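Local coordinates for UDP-N-acetylglucosamine 2-epimerase (Methanocaldococcus jannaschii, PDB 4NES), which probably catalyses the reversible C-2 epimerisation of UDP-N-acetylglucosamine to UDP-N-acetylmannosamine, the activated donor of ManNAc residues, at residues Gly68-Thr71 against Gly72-Ile76; Thr304-Asp307 against Asn308-Arg311; Ala150-Asn153 against Leu154-Glu157; Gly354-Ile357 against Val358-Thr362; Pro18-Arg21 against Ala22-Thr26. One frame throughout, in Å; residues are numbered along the deposited sequence.

Contact 1 of 5, residues Gly68-Thr71 against Gly72-Ile76; sequences GEQT and GKMLI
Glu69 and Lys73, one turn apart on helix 67-85, form a salt bridge in which NZ of Lys73 lies 3.1 Å from OE2 of Glu69. The two chains run alongside each other, and the ammonium meets OE2 on its anti side, 25° out of the carboxylate plane. Glu69 swings CG opposite its backbone N (chi1 173°), which lets the methylenes pair as well, CE of Lys73 lying 3.6 Å from CG of Glu69. The other oxygen, OE1, is hydrogen-bonded to the backbone N of Thr66.

Apolar contact joins Gln70 to Met74, a selenomethionine: its CE methyl rests 3.6 Å from CG of Gln70, touching the middle of that side chain. The amide beyond is held at both ends, OE1 by Asn97 and NE2 by the carbonyl of Gly63, and Gln70 touches the bound UDP-N-acetylglucosamine. Met74 therefore stands in the second shell of that pocket.

Backbone bonds close the turn, with Gly72 N 2.8 Å from Gly68 O and Leu75 N 2.9 Å from Thr71 O; OG1 of Thr71 is bonded to the carbonyl of His67.

On one side Met74 and Leu75 pack on helix 97-108. On another the helix meets the second subunit, where Thr71 touches Leu75, Ile76 touches Glu69, and Glu79 accepts from the N atoms of Gly68 and Glu69, all three partners being of that subunit.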
loop_
_atom_site.group_PDB
_atom_site.type_symbol
_atom_site.label_atom_id
_atom_site.label_comp_id
_atom_site.label_asym_id
_atom_site.label_seq_id
_atom_site.Cartn_x
_atom_site.Cartn_y
_atom_site.Cartn_z
ATOM N N GLY A 68 2.319 3.362 -12.239
ATOM C CA GLY A 68 3.614 2.987 -11.698
ATOM C C GLY A 68 4.643 4.076 -11.913
ATOM O O GLY A 68 5.414 4.403 -11.006
ATOM N N GLU A 69 4.636 4.664 -13.106
ATOM C CA GLU A 69 5.535 5.766 -13.434
ATOM C C GLU A 69 5.308 6.968 -12.511
ATOM O O GLU A 69 6.242 7.491 -11.902
ATOM C CB GLU A 69 5.332 6.169 -14.902
ATOM C CG GLU A 69 6.082 7.420 -15.327
ATOM C CD GLU A 69 5.554 8.022 -16.624
ATOM O OE1 GLU A 69 4.510 7.556 -17.134
ATOM O OE2 GLU A 69 6.188 8.972 -17.131
ATOM N N GLN A 70 4.057 7.388 -12.393
ATOM C CA GLN A 70 3.708 8.570 -11.622
ATOM C C GLN A 70 3.936 8.341 -10.129
ATOM O O GLN A 70 4.577 9.153 -9.459
ATOM C CB GLN A 70 2.246 8.906 -11.897
ATOM C CG GLN A 70 1.753 10.191 -11.283
ATOM C CD GLN A 70 0.272 10.375 -11.530
ATOM O OE1 GLN A 70 -0.544 9.611 -11.019
ATOM N NE2 GLN A 70 -0.084 11.373 -12.333
ATOM N N THR A 71 3.438 7.219 -9.612
ATOM C CA THR A 71 3.585 6.926 -8.187
ATOM C C THR A 71 5.060 6.698 -7.840
ATOM O O THR A 71 5.530 7.157 -6.807
ATOM C CB THR A 71 2.751 5.705 -7.779
ATOM O OG1 THR A 71 1.396 5.885 -8.220
ATOM C CG2 THR A 71 2.764 5.504 -6.270
ATOM N N GLY A 72 5.788 6.004 -8.712
ATOM C CA GLY A 72 7.208 5.766 -8.497
ATOM C C GLY A 72 8.039 7.037 -8.411
ATOM O O GLY A 72 8.851 7.204 -7.495
ATOM N N LYS A 73 7.834 7.946 -9.360
ATOM C CA LYS A 73 8.504 9.238 -9.310
ATOM C C LYS A 73 8.144 9.986 -8.023
ATOM O O LYS A 73 8.994 10.638 -7.409
ATOM C CB LYS A 73 8.116 10.079 -10.522
ATOM C CG LYS A 73 8.666 9.583 -11.856
ATOM C CD LYS A 73 8.030 10.405 -12.969
ATOM C CE LYS A 73 8.424 9.953 -14.356
ATOM N NZ LYS A 73 7.830 10.890 -15.359
HETATM N N MSE A 74 6.882 9.895 -7.613
HETATM C CA MSE A 74 6.456 10.531 -6.372
HETATM C C MSE A 74 7.172 9.967 -5.150
HETATM O O MSE A 74 7.576 10.729 -4.279
HETATM C CB MSE A 74 4.941 10.417 -6.183
HETATM C CG MSE A 74 4.120 11.233 -7.148
HETATM SE SE MSE A 74 2.225 10.777 -7.051
HETATM C CE MSE A 74 1.598 12.176 -8.243
ATOM N N LEU A 75 7.331 8.645 -5.071
ATOM C CA LEU A 75 8.051 8.053 -3.938
ATOM C C LEU A 75 9.479 8.574 -3.885
ATOM O O LEU A 75 9.978 8.937 -2.815
ATOM C CB LEU A 75 8.094 6.522 -4.020
ATOM C CG LEU A 75 6.772 5.758 -3.959
ATOM C CD1 LEU A 75 7.023 4.250 -3.963
ATOM C CD2 LEU A 75 5.974 6.153 -2.732
ATOM N N ILE A 76 10.146 8.602 -5.034
ATOM C CA ILE A 76 11.518 9.101 -5.085
ATOM C C ILE A 76 11.616 10.560 -4.647
ATOM O O ILE A 76 12.445 10.908 -3.799
ATOM C CB ILE A 76 12.120 8.939 -6.496
ATOM C CG1 ILE A 76 12.214 7.457 -6.852
ATOM C CG2 ILE A 76 13.496 9.582 -6.574
ATOM C CD1 ILE A 76 12.268 7.203 -8.339
#

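Contact 2 of 5, residues Thr304-Asp307 against Asn308-Arg311; sequences TLRD and NTER
The guanidinium of Arg306 meets the carboxylate of Glu310 edge to edge, while the carbonyl O of Asn308 lies over one of its faces, 2.9 Å above the plane, with CA of Thr309 beside it on that face. The Asn308 oxygen is offset toward the rim, and its angle to the N-H groups is too poor for a hydrogen bond. Arg306, Glu310 and Arg311 make a salt-bridge network in the loop after strand 302-304, in the half of this GT-B fold that is built on the six-stranded parallel sheet.

The grip is end-on and bidentate: NH1 of Arg306 is 2.7 Å from OE2 of Glu310 and NH2 is 2.8 Å from OE1. The first bond is almost straight, 172° at the hydrogen, and uses the syn lone pair of OE2; the two planes are only 25° apart. Glu310 curls back to reach it, with CG wedged between its backbone N and carbonyl carbon (chi1 56°) and a further bend at chi2. Two arginines thus share one carboxylate.

Asn308 comes close as well, its OD1 3.5 Å from NH2 of Arg306. Thr309 forms an ST turn, OG1 accepting from Arg311 N at 3.1 Å, and the same hydroxyl is hydrogen-bonded to Gln292. Arg311 also forms a salt bridge with Glu293. Its NH1 reaches OE2 of Glu310 from above the carboxylate plane, at 2.9 Å.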
loop_
_atom_site.group_PDB
_atom_site.type_symbol
_atom_site.label_atom_id
_atom_site.label_comp_id
_atom_site.label_asym_id
_atom_site.label_seq_id
_atom_site.Cartn_x
_atom_site.Cartn_y
_atom_site.Cartn_z
ATOM N N THR A 304 -25.777 9.877 -9.804
ATOM C CA THR A 304 -24.384 9.455 -9.896
ATOM C C THR A 304 -24.219 8.391 -10.974
ATOM O O THR A 304 -24.856 7.329 -10.931
ATOM C CB THR A 304 -23.839 8.971 -8.538
ATOM O OG1 THR A 304 -23.895 10.054 -7.602
ATOM C CG2 THR A 304 -22.391 8.538 -8.668
ATOM N N LEU A 305 -23.372 8.694 -11.953
ATOM C CA LEU A 305 -23.166 7.832 -13.115
ATOM C C LEU A 305 -22.110 6.767 -12.806
ATOM O O LEU A 305 -21.089 6.657 -13.494
ATOM C CB LEU A 305 -22.763 8.699 -14.316
ATOM C CG LEU A 305 -23.746 9.832 -14.656
ATOM C CD1 LEU A 305 -23.064 10.919 -15.480
ATOM C CD2 LEU A 305 -24.962 9.301 -15.393
ATOM N N ARG A 306 -22.367 5.990 -11.751
ATOM C CA ARG A 306 -21.470 4.931 -11.287
ATOM C C ARG A 306 -22.316 3.776 -10.777
ATOM O O ARG A 306 -23.503 3.951 -10.494
ATOM C CB ARG A 306 -20.564 5.437 -10.153
ATOM C CG ARG A 306 -19.595 6.539 -10.549
ATOM C CD ARG A 306 -18.849 7.108 -9.333
ATOM N NE ARG A 306 -18.207 6.051 -8.561
ATOM C CZ ARG A 306 -17.704 6.200 -7.337
ATOM N NH1 ARG A 306 -17.732 7.385 -6.746
ATOM N NH2 ARG A 306 -17.165 5.166 -6.708
ATOM N N ASP A 307 -21.705 2.597 -10.662
ATOM C CA ASP A 307 -22.411 1.412 -10.177
ATOM C C ASP A 307 -22.398 1.347 -8.660
ATOM O O ASP A 307 -23.142 0.574 -8.048
ATOM C CB ASP A 307 -21.770 0.141 -10.743
ATOM C CG ASP A 307 -21.913 0.032 -12.241
ATOM O OD1 ASP A 307 -22.977 0.428 -12.761
ATOM O OD2 ASP A 307 -20.966 -0.454 -12.896
ATOM N N ASN A 308 -21.545 2.160 -8.054
ATOM C CA ASN A 308 -21.433 2.218 -6.606
ATOM C C ASN A 308 -20.848 3.556 -6.218
ATOM O O ASN A 308 -20.400 4.318 -7.074
ATOM C CB ASN A 308 -20.551 1.090 -6.081
ATOM C CG ASN A 308 -19.261 0.981 -6.835
ATOM O OD1 ASN A 308 -18.468 1.922 -6.859
ATOM N ND2 ASN A 308 -19.036 -0.163 -7.475
ATOM N N THR A 309 -20.870 3.852 -4.927
ATOM C CA THR A 309 -20.282 5.086 -4.443
ATOM C C THR A 309 -19.614 4.836 -3.100
ATOM O O THR A 309 -19.983 3.912 -2.374
ATOM C CB THR A 309 -21.333 6.222 -4.318
ATOM O OG1 THR A 309 -20.693 7.398 -3.807
ATOM C CG2 THR A 309 -22.462 5.826 -3.359
ATOM N N GLU A 310 -18.619 5.648 -2.775
ATOM C CA GLU A 310 -17.972 5.544 -1.477
ATOM C C GLU A 310 -18.535 6.577 -0.515
ATOM O O GLU A 310 -18.062 6.705 0.608
ATOM C CB GLU A 310 -16.436 5.621 -1.569
ATOM C CG GLU A 310 -15.869 6.847 -2.254
ATOM C CD GLU A 310 -16.165 6.849 -3.731
ATOM O OE1 GLU A 310 -15.675 5.946 -4.444
ATOM O OE2 GLU A 310 -16.914 7.741 -4.164
ATOM N N ARG A 311 -19.564 7.299 -0.951
ATOM C CA ARG A 311 -20.343 8.103 -0.009
ATOM C C ARG A 311 -21.808 7.680 -0.056
ATOM O O ARG A 311 -22.678 8.421 -0.529
ATOM C CB ARG A 311 -20.120 9.634 -0.149
ATOM C CG ARG A 311 -20.054 10.199 -1.560
ATOM C CD ARG A 311 -18.664 10.060 -2.174
ATOM N NE ARG A 311 -17.647 10.910 -1.548
ATOM C CZ ARG A 311 -16.365 10.915 -1.901
ATOM N NH1 ARG A 311 -15.929 10.093 -2.843
ATOM N NH2 ARG A 311 -15.512 11.723 -1.289
#

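Contact 3 of 5, residues Ala150-Asn153 against Leu154-Glu157; sequences AKNN and LLRE
Lys151 and Asn152 both touch the side chain of Leu155, whose CD1 methyl lies 4.0 Å from CE of Lys151 and 3.9 Å from OD1 of Asn152. Both are loose van der Waals contacts, one with a methylene and one with an amide oxygen. Lys151 carries CG opposite its backbone N (chi1 169°) and stays extended throughout, passing the leucine at a slant before its NZ forms a salt bridge with Glu161.

Backbone hydrogen bonds make the frame of the turn: Leu154 N to Ala150 O at 3.1 Å, Leu155 N to Lys151 O at 2.9 Å and Arg156 N to Asn152 O at 3.0 Å. Next in line the pattern slackens, because Glu157 N makes a weak bond to Asn153 O and a shorter one, 3.0 Å, to Leu154 O.

One water links three groups: it donates to Asn153 O and, at 2.7 Å, to OE2 of Glu157, and it takes a weak bond from NH1 of Arg156 at the edge of the guanidinium. Asn153 O thus receives a water as well as the loose helical bond. Glu157 has further partners, OE1 at His138 and OE2 in salt bridges with Arg121 and Arg125; ND2 of Asn153 is bonded to the carbonyl of Gly119.

Leu154 is buried between strands 142-145 and 164-166, touching Leu143 and Ile164. Helix 148-156 is the connection of a beta-alpha-beta crossover between these parallel strands, the repeating element of Rossmann-like domains in the GT-B fold.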
loop_
_atom_site.group_PDB
_atom_site.type_symbol
_atom_site.label_atom_id
_atom_site.label_comp_id
_atom_site.label_asym_id
_atom_site.label_seq_id
_atom_site.Cartn_x
_atom_site.Cartn_y
_atom_site.Cartn_z
ATOM N N ALA A 150 -17.938 5.381 7.786
ATOM C CA ALA A 150 -16.515 5.313 7.494
ATOM C C ALA A 150 -15.741 4.729 8.674
ATOM O O ALA A 150 -14.855 3.885 8.490
ATOM C CB ALA A 150 -15.987 6.693 7.123
ATOM N N LYS A 151 -16.067 5.156 9.895
ATOM C CA LYS A 151 -15.427 4.580 11.079
ATOM C C LYS A 151 -15.664 3.078 11.146
ATOM O O LYS A 151 -14.745 2.301 11.404
ATOM C CB LYS A 151 -15.923 5.248 12.361
ATOM C CG LYS A 151 -15.492 4.490 13.608
ATOM C CD LYS A 151 -15.711 5.302 14.861
ATOM C CE LYS A 151 -15.287 4.507 16.098
ATOM N NZ LYS A 151 -15.444 5.314 17.346
ATOM N N ASN A 152 -16.898 2.664 10.900
ATOM C CA ASN A 152 -17.218 1.243 10.940
ATOM C C ASN A 152 -16.487 0.451 9.856
ATOM O O ASN A 152 -16.066 -0.687 10.095
ATOM C CB ASN A 152 -18.732 1.028 10.895
ATOM C CG ASN A 152 -19.401 1.407 12.198
ATOM O OD1 ASN A 152 -18.778 1.368 13.256
ATOM N ND2 ASN A 152 -20.672 1.770 12.130
ATOM N N ASN A 153 -16.324 1.045 8.678
ATOM C CA ASN A 153 -15.497 0.439 7.631
ATOM C C ASN A 153 -14.082 0.166 8.121
ATOM O O ASN A 153 -13.518 -0.916 7.881
ATOM C CB ASN A 153 -15.437 1.339 6.398
ATOM C CG ASN A 153 -16.727 1.353 5.624
ATOM O OD1 ASN A 153 -17.584 0.473 5.785
ATOM N ND2 ASN A 153 -16.870 2.338 4.753
ATOM N N LEU A 154 -13.499 1.144 8.804
ATOM C CA LEU A 154 -12.153 1.004 9.329
ATOM C C LEU A 154 -12.074 -0.067 10.416
ATOM O O LEU A 154 -11.151 -0.886 10.418
ATOM C CB LEU A 154 -11.666 2.347 9.869
ATOM C CG LEU A 154 -11.538 3.406 8.775
ATOM C CD1 LEU A 154 -11.455 4.801 9.351
ATOM C CD2 LEU A 154 -10.310 3.125 7.917
ATOM N N LEU A 155 -13.041 -0.082 11.326
ATOM C CA LEU A 155 -13.068 -1.085 12.397
ATOM C C LEU A 155 -13.169 -2.504 11.828
ATOM O O LEU A 155 -12.523 -3.429 12.327
ATOM C CB LEU A 155 -14.212 -0.819 13.378
ATOM C CG LEU A 155 -14.077 0.443 14.230
ATOM C CD1 LEU A 155 -15.354 0.684 15.016
ATOM C CD2 LEU A 155 -12.867 0.352 15.159
ATOM N N ARG A 156 -13.951 -2.660 10.763
ATOM C CA ARG A 156 -14.143 -3.956 10.114
ATOM C C ARG A 156 -12.859 -4.457 9.448
ATOM O O ARG A 156 -12.702 -5.661 9.203
ATOM C CB ARG A 156 -15.268 -3.855 9.079
ATOM C CG ARG A 156 -15.829 -5.188 8.635
ATOM C CD ARG A 156 -16.482 -5.085 7.266
ATOM N NE ARG A 156 -16.056 -6.178 6.397
ATOM C CZ ARG A 156 -15.200 -6.045 5.388
ATOM N NH1 ARG A 156 -14.686 -4.857 5.093
ATOM N NH2 ARG A 156 -14.872 -7.100 4.657
ATOM N N GLU A 157 -11.938 -3.545 9.155
ATOM C CA GLU A 157 -10.632 -3.912 8.610
ATOM C C GLU A 157 -9.563 -3.979 9.700
ATOM O O GLU A 157 -8.364 -4.002 9.407
ATOM C CB GLU A 157 -10.223 -2.958 7.482
ATOM C CG GLU A 157 -11.160 -3.032 6.288
ATOM C CD GLU A 157 -10.862 -2.004 5.214
ATOM O OE1 GLU A 157 -9.790 -1.360 5.253
ATOM O OE2 GLU A 157 -11.716 -1.849 4.311
HETATM O O HOH W 1 -14.270 -1.918 5.287
#

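Contact 4 of 5, residues Gly354-Ile357 against Val358-Thr362; sequences GERI and VRILT
Val358, Arg359, Ile360 and Leu361 give their N-H groups to the carbonyls of Gly354, Glu355, Arg356 and Ile357, an unbroken alpha-helical run within helix 353-363. Among the side chains, Arg356 meets Ile360. CD1 of the isoleucine sits under one face of the guanidinium, 3.2 Å from its plane and offset toward the rim, while NH1 of Arg356 is 3.1 Å from CG1 of Ile360, an approach so short that the modelled position of the guanidinium is doubtful. A bend at chi2 (94°), away from the usual staggered values, turns the arginine forward along the helix, over Ile360; it also touches a crystal neighbour, which may influence this pose.

Ile357 and Leu361 lie alongside each other on the side turned to the sheet, CG2 of the first 4.2 Å from CD1 of the second. Further on, Val358 O accepts twice from Thr362, from its OG1 at 2.8 Å and its N at 2.9 Å, the two donors coming from opposite faces of the carbonyl plane.

Ile357 and Leu361 press on strands 142-145 and 112-116, through Phe144, Val116, Tyr142 and Ala114. Val358 faces helix 10-23 at Ala22 and Leu23, so this C-terminal helix covers the seven-stranded sheet beside that helix.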
loop_
_atom_site.group_PDB
_atom_site.type_symbol
_atom_site.label_atom_id
_atom_site.label_comp_id
_atom_site.label_asym_id
_atom_site.label_seq_id
_atom_site.Cartn_x
_atom_site.Cartn_y
_atom_site.Cartn_z
ATOM N N GLY A 354 -12.088 21.085 9.740
ATOM C CA GLY A 354 -10.706 21.526 9.633
ATOM C C GLY A 354 -10.134 21.918 10.981
ATOM O O GLY A 354 -9.036 21.505 11.341
ATOM N N GLU A 355 -10.885 22.703 11.741
ATOM C CA GLU A 355 -10.423 23.123 13.056
ATOM C C GLU A 355 -10.273 21.928 13.990
ATOM O O GLU A 355 -9.313 21.863 14.755
ATOM C CB GLU A 355 -11.362 24.184 13.635
ATOM C CG GLU A 355 -11.215 25.567 12.983
ATOM C CD GLU A 355 -10.028 26.367 13.496
ATOM O OE1 GLU A 355 -9.276 25.862 14.357
ATOM O OE2 GLU A 355 -9.859 27.521 13.045
ATOM N N ARG A 356 -11.204 20.979 13.918
ATOM C CA ARG A 356 -11.142 19.806 14.795
ATOM C C ARG A 356 -9.919 18.942 14.481
ATOM O O ARG A 356 -9.232 18.471 15.387
ATOM C CB ARG A 356 -12.422 18.979 14.696
ATOM C CG ARG A 356 -12.360 17.635 15.413
ATOM C CD ARG A 356 -12.894 17.687 16.838
ATOM N NE ARG A 356 -13.182 16.338 17.326
ATOM C CZ ARG A 356 -12.412 15.646 18.154
ATOM N NH1 ARG A 356 -11.302 16.177 18.621
ATOM N NH2 ARG A 356 -12.763 14.412 18.508
ATOM N N ILE A 357 -9.643 18.764 13.193
ATOM C CA ILE A 357 -8.467 18.014 12.749
ATOM C C ILE A 357 -7.179 18.633 13.272
ATOM O O ILE A 357 -6.324 17.930 13.817
ATOM C CB ILE A 357 -8.438 17.924 11.222
ATOM C CG1 ILE A 357 -9.508 16.934 10.758
ATOM C CG2 ILE A 357 -7.062 17.459 10.727
ATOM C CD1 ILE A 357 -9.783 16.983 9.257
ATOM N N VAL A 358 -7.050 19.951 13.151
ATOM C CA VAL A 358 -5.854 20.624 13.639
ATOM C C VAL A 358 -5.729 20.519 15.165
ATOM O O VAL A 358 -4.628 20.339 15.687
ATOM C CB VAL A 358 -5.796 22.089 13.142
ATOM C CG1 VAL A 358 -4.638 22.843 13.765
ATOM C CG2 VAL A 358 -5.648 22.116 11.637
ATOM N N ARG A 359 -6.846 20.620 15.888
ATOM C CA ARG A 359 -6.808 20.436 17.342
ATOM C C ARG A 359 -6.324 19.032 17.714
ATOM O O ARG A 359 -5.473 18.874 18.592
ATOM C CB ARG A 359 -8.176 20.721 17.978
ATOM C CG ARG A 359 -8.162 20.613 19.500
ATOM C CD ARG A 359 -9.562 20.839 20.082
ATOM N NE ARG A 359 -9.634 20.475 21.498
ATOM C CZ ARG A 359 -9.379 21.310 22.499
ATOM N NH1 ARG A 359 -9.026 22.562 22.244
ATOM N NH2 ARG A 359 -9.473 20.895 23.757
ATOM N N ILE A 360 -6.849 18.017 17.035
ATOM C CA ILE A 360 -6.430 16.643 17.306
ATOM C C ILE A 360 -4.937 16.447 17.058
ATOM O O ILE A 360 -4.247 15.810 17.865
ATOM C CB ILE A 360 -7.266 15.616 16.504
ATOM C CG1 ILE A 360 -8.703 15.604 17.023
ATOM C CG2 ILE A 360 -6.659 14.205 16.596
ATOM C CD1 ILE A 360 -9.714 14.951 16.092
ATOM N N LEU A 361 -4.426 17.008 15.964
ATOM C CA LEU A 361 -3.012 16.853 15.645
ATOM C C LEU A 361 -2.159 17.618 16.641
ATOM O O LEU A 361 -1.056 17.194 16.963
ATOM C CB LEU A 361 -2.717 17.316 14.219
ATOM C CG LEU A 361 -3.358 16.483 13.114
ATOM C CD1 LEU A 361 -3.050 17.131 11.773
ATOM C CD2 LEU A 361 -2.862 15.040 13.153
ATOM N N THR A 362 -2.677 18.734 17.148
ATOM C CA THR A 362 -1.955 19.519 18.142
ATOM C C THR A 362 -1.781 18.732 19.437
ATOM O O THR A 362 -0.679 18.666 19.994
ATOM C CB THR A 362 -2.672 20.843 18.430
ATOM O OG1 THR A 362 -2.680 21.638 17.241
ATOM C CG2 THR A 362 -1.964 21.621 19.536
#

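Contact 5 of 5, residues Pro18-Arg21 against Ala22-Thr26; sequences PIIR and ALEKT
Bends at chi2 (-73°) and chi3 (86°) curl the side chain of Arg21 round so that its guanidinium comes level with the carboxylate of Glu24, whose own chain is extended beyond CG. The pair belongs to the C-terminal part of the helical connection of the beta-alpha-beta unit between strands 3-7 and 30-34; a type I beta turn spans Leu23 to Thr26.

The salt bridge is side-on: NE of Arg21 is 3.0 Å from OE1 of Glu24, and NH2 is 2.8 Å from OE2. OE1 lies in the guanidinium plane, yet NE meets it from above the carboxylate plane, for the two groups are turned 41° against each other. The arginine is held at a second place, NH1 by the carbonyl of Leu51 and NH2 by that of Asn52, which ties the helix to the loop there.

Apolar contact follows the opposite flank, where CG2 of Ile19 and CD1 of Leu23 lie side by side at 3.9 Å. Leu23 and Ile20 also pack on Trp30 of the next strand, and Ala22 faces helix 353-363.

Thr26 closes the turn by bonding to Leu23 O twice, from its N and from OG1, the latter at 2.8 Å. Lys25 bends back at its end, bringing NZ to Arg21 O at 3.1 Å from well above the carbonyl plane. One water is shared there: it donates to Arg21 O and to Glu24 OE1, and accepts from NZ of Lys25 at 2.8 Å.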
loop_
_atom_site.group_PDB
_atom_site.type_symbol
_atom_site.label_atom_id
_atom_site.label_comp_id
_atom_site.label_asym_id
_atom_site.label_seq_id
_atom_site.Cartn_x
_atom_site.Cartn_y
_atom_site.Cartn_z
ATOM N N PRO A 18 -9.745 24.125 4.344
ATOM C CA PRO A 18 -10.150 24.426 5.725
ATOM C C PRO A 18 -9.095 24.049 6.757
ATOM O O PRO A 18 -9.050 24.664 7.838
ATOM C CB PRO A 18 -11.405 23.575 5.920
ATOM C CG PRO A 18 -11.937 23.352 4.514
ATOM C CD PRO A 18 -10.701 23.213 3.681
ATOM N N ILE A 19 -8.272 23.048 6.457
ATOM C CA ILE A 19 -7.170 22.686 7.347
ATOM C C ILE A 19 -6.095 23.768 7.334
ATOM O O ILE A 19 -5.581 24.181 8.393
ATOM C CB ILE A 19 -6.601 21.306 6.974
ATOM C CG1 ILE A 19 -7.618 20.241 7.381
ATOM C CG2 ILE A 19 -5.263 21.071 7.660
ATOM C CD1 ILE A 19 -7.376 18.890 6.750
ATOM N N ILE A 20 -5.787 24.270 6.145
ATOM C CA ILE A 20 -4.879 25.400 6.009
ATOM C C ILE A 20 -5.407 26.631 6.752
ATOM O O ILE A 20 -4.637 27.288 7.472
ATOM C CB ILE A 20 -4.599 25.699 4.520
ATOM C CG1 ILE A 20 -3.790 24.539 3.925
ATOM C CG2 ILE A 20 -3.893 27.051 4.343
ATOM C CD1 ILE A 20 -3.754 24.489 2.409
ATOM N N ARG A 21 -6.702 26.932 6.628
ATOM C CA ARG A 21 -7.299 28.067 7.358
ATOM C C ARG A 21 -7.080 27.914 8.865
ATOM O O ARG A 21 -6.726 28.875 9.577
ATOM C CB ARG A 21 -8.800 28.169 7.070
ATOM C CG ARG A 21 -9.187 28.732 5.699
ATOM C CD ARG A 21 -8.942 30.238 5.597
ATOM N NE ARG A 21 -7.573 30.538 5.194
ATOM C CZ ARG A 21 -7.149 30.540 3.932
ATOM N NH1 ARG A 21 -7.991 30.268 2.941
ATOM N NH2 ARG A 21 -5.885 30.816 3.657
ATOM N N ALA A 22 -7.259 26.690 9.349
ATOM C CA ALA A 22 -7.081 26.418 10.770
ATOM C C ALA A 22 -5.616 26.510 11.198
ATOM O O ALA A 22 -5.311 27.093 12.243
ATOM C CB ALA A 22 -7.661 25.069 11.129
ATOM N N LEU A 23 -4.709 25.945 10.404
ATOM C CA LEU A 23 -3.279 26.023 10.694
ATOM C C LEU A 23 -2.763 27.457 10.767
ATOM O O LEU A 23 -1.855 27.753 11.553
ATOM C CB LEU A 23 -2.470 25.252 9.652
ATOM C CG LEU A 23 -2.553 23.734 9.734
ATOM C CD1 LEU A 23 -2.001 23.088 8.464
ATOM C CD2 LEU A 23 -1.798 23.236 10.958
ATOM N N GLU A 24 -3.328 28.339 9.946
ATOM C CA GLU A 24 -2.921 29.745 9.925
ATOM C C GLU A 24 -3.199 30.460 11.236
ATOM O O GLU A 24 -2.593 31.494 11.520
ATOM C CB GLU A 24 -3.615 30.485 8.784
ATOM C CG GLU A 24 -3.060 30.166 7.419
ATOM C CD GLU A 24 -3.932 30.735 6.320
ATOM O OE1 GLU A 24 -5.025 31.243 6.648
ATOM O OE2 GLU A 24 -3.526 30.667 5.142
ATOM N N LYS A 25 -4.109 29.919 12.035
ATOM C CA LYS A 25 -4.451 30.529 13.324
ATOM C C LYS A 25 -3.621 29.955 14.466
ATOM O O LYS A 25 -3.909 30.218 15.637
ATOM C CB LYS A 25 -5.920 30.297 13.644
ATOM C CG LYS A 25 -6.870 30.842 12.593
ATOM C CD LYS A 25 -8.313 30.517 12.944
ATOM C CE LYS A 25 -9.272 31.134 11.937
ATOM N NZ LYS A 25 -9.010 30.674 10.537
ATOM N N THR A 26 -2.602 29.170 14.138
ATOM C CA THR A 26 -1.773 28.535 15.155
ATOM C C THR A 26 -0.313 28.924 15.023
ATOM O O THR A 26 0.086 29.594 14.069
ATOM C CB THR A 26 -1.836 26.993 15.057
ATOM O OG1 THR A 26 -1.057 26.542 13.939
ATOM C CG2 THR A 26 -3.261 26.502 14.929
HETATM O O HOH W 2 -7.074 31.679 8.857
#

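Contacts 4 and 5 are the only pair that touch, their centres about 9 Å apart: OE2 of Glu355 lies 3.4 Å from CD of Lys25, and CG2 of Val358 3.6 Å from CB of Ala22. Neither holds an annotated site residue, though the Pro18 side chain of contact 5 is about 10 Å from bound UDP. Contact 1 touches bound UDP-N-acetylglucosamine, the Gln70 side chain coming within about 4 Å. The side chain of Arg306 in contact 2 stands about 7 Å from UDP and 9 Å from that of His207, the probable active-site residue. Contacts 2 and 3 approach to about 6 Å between nearest atoms. Contacts 1 and 3, with centres about 29 Å apart, both meet the second subunit.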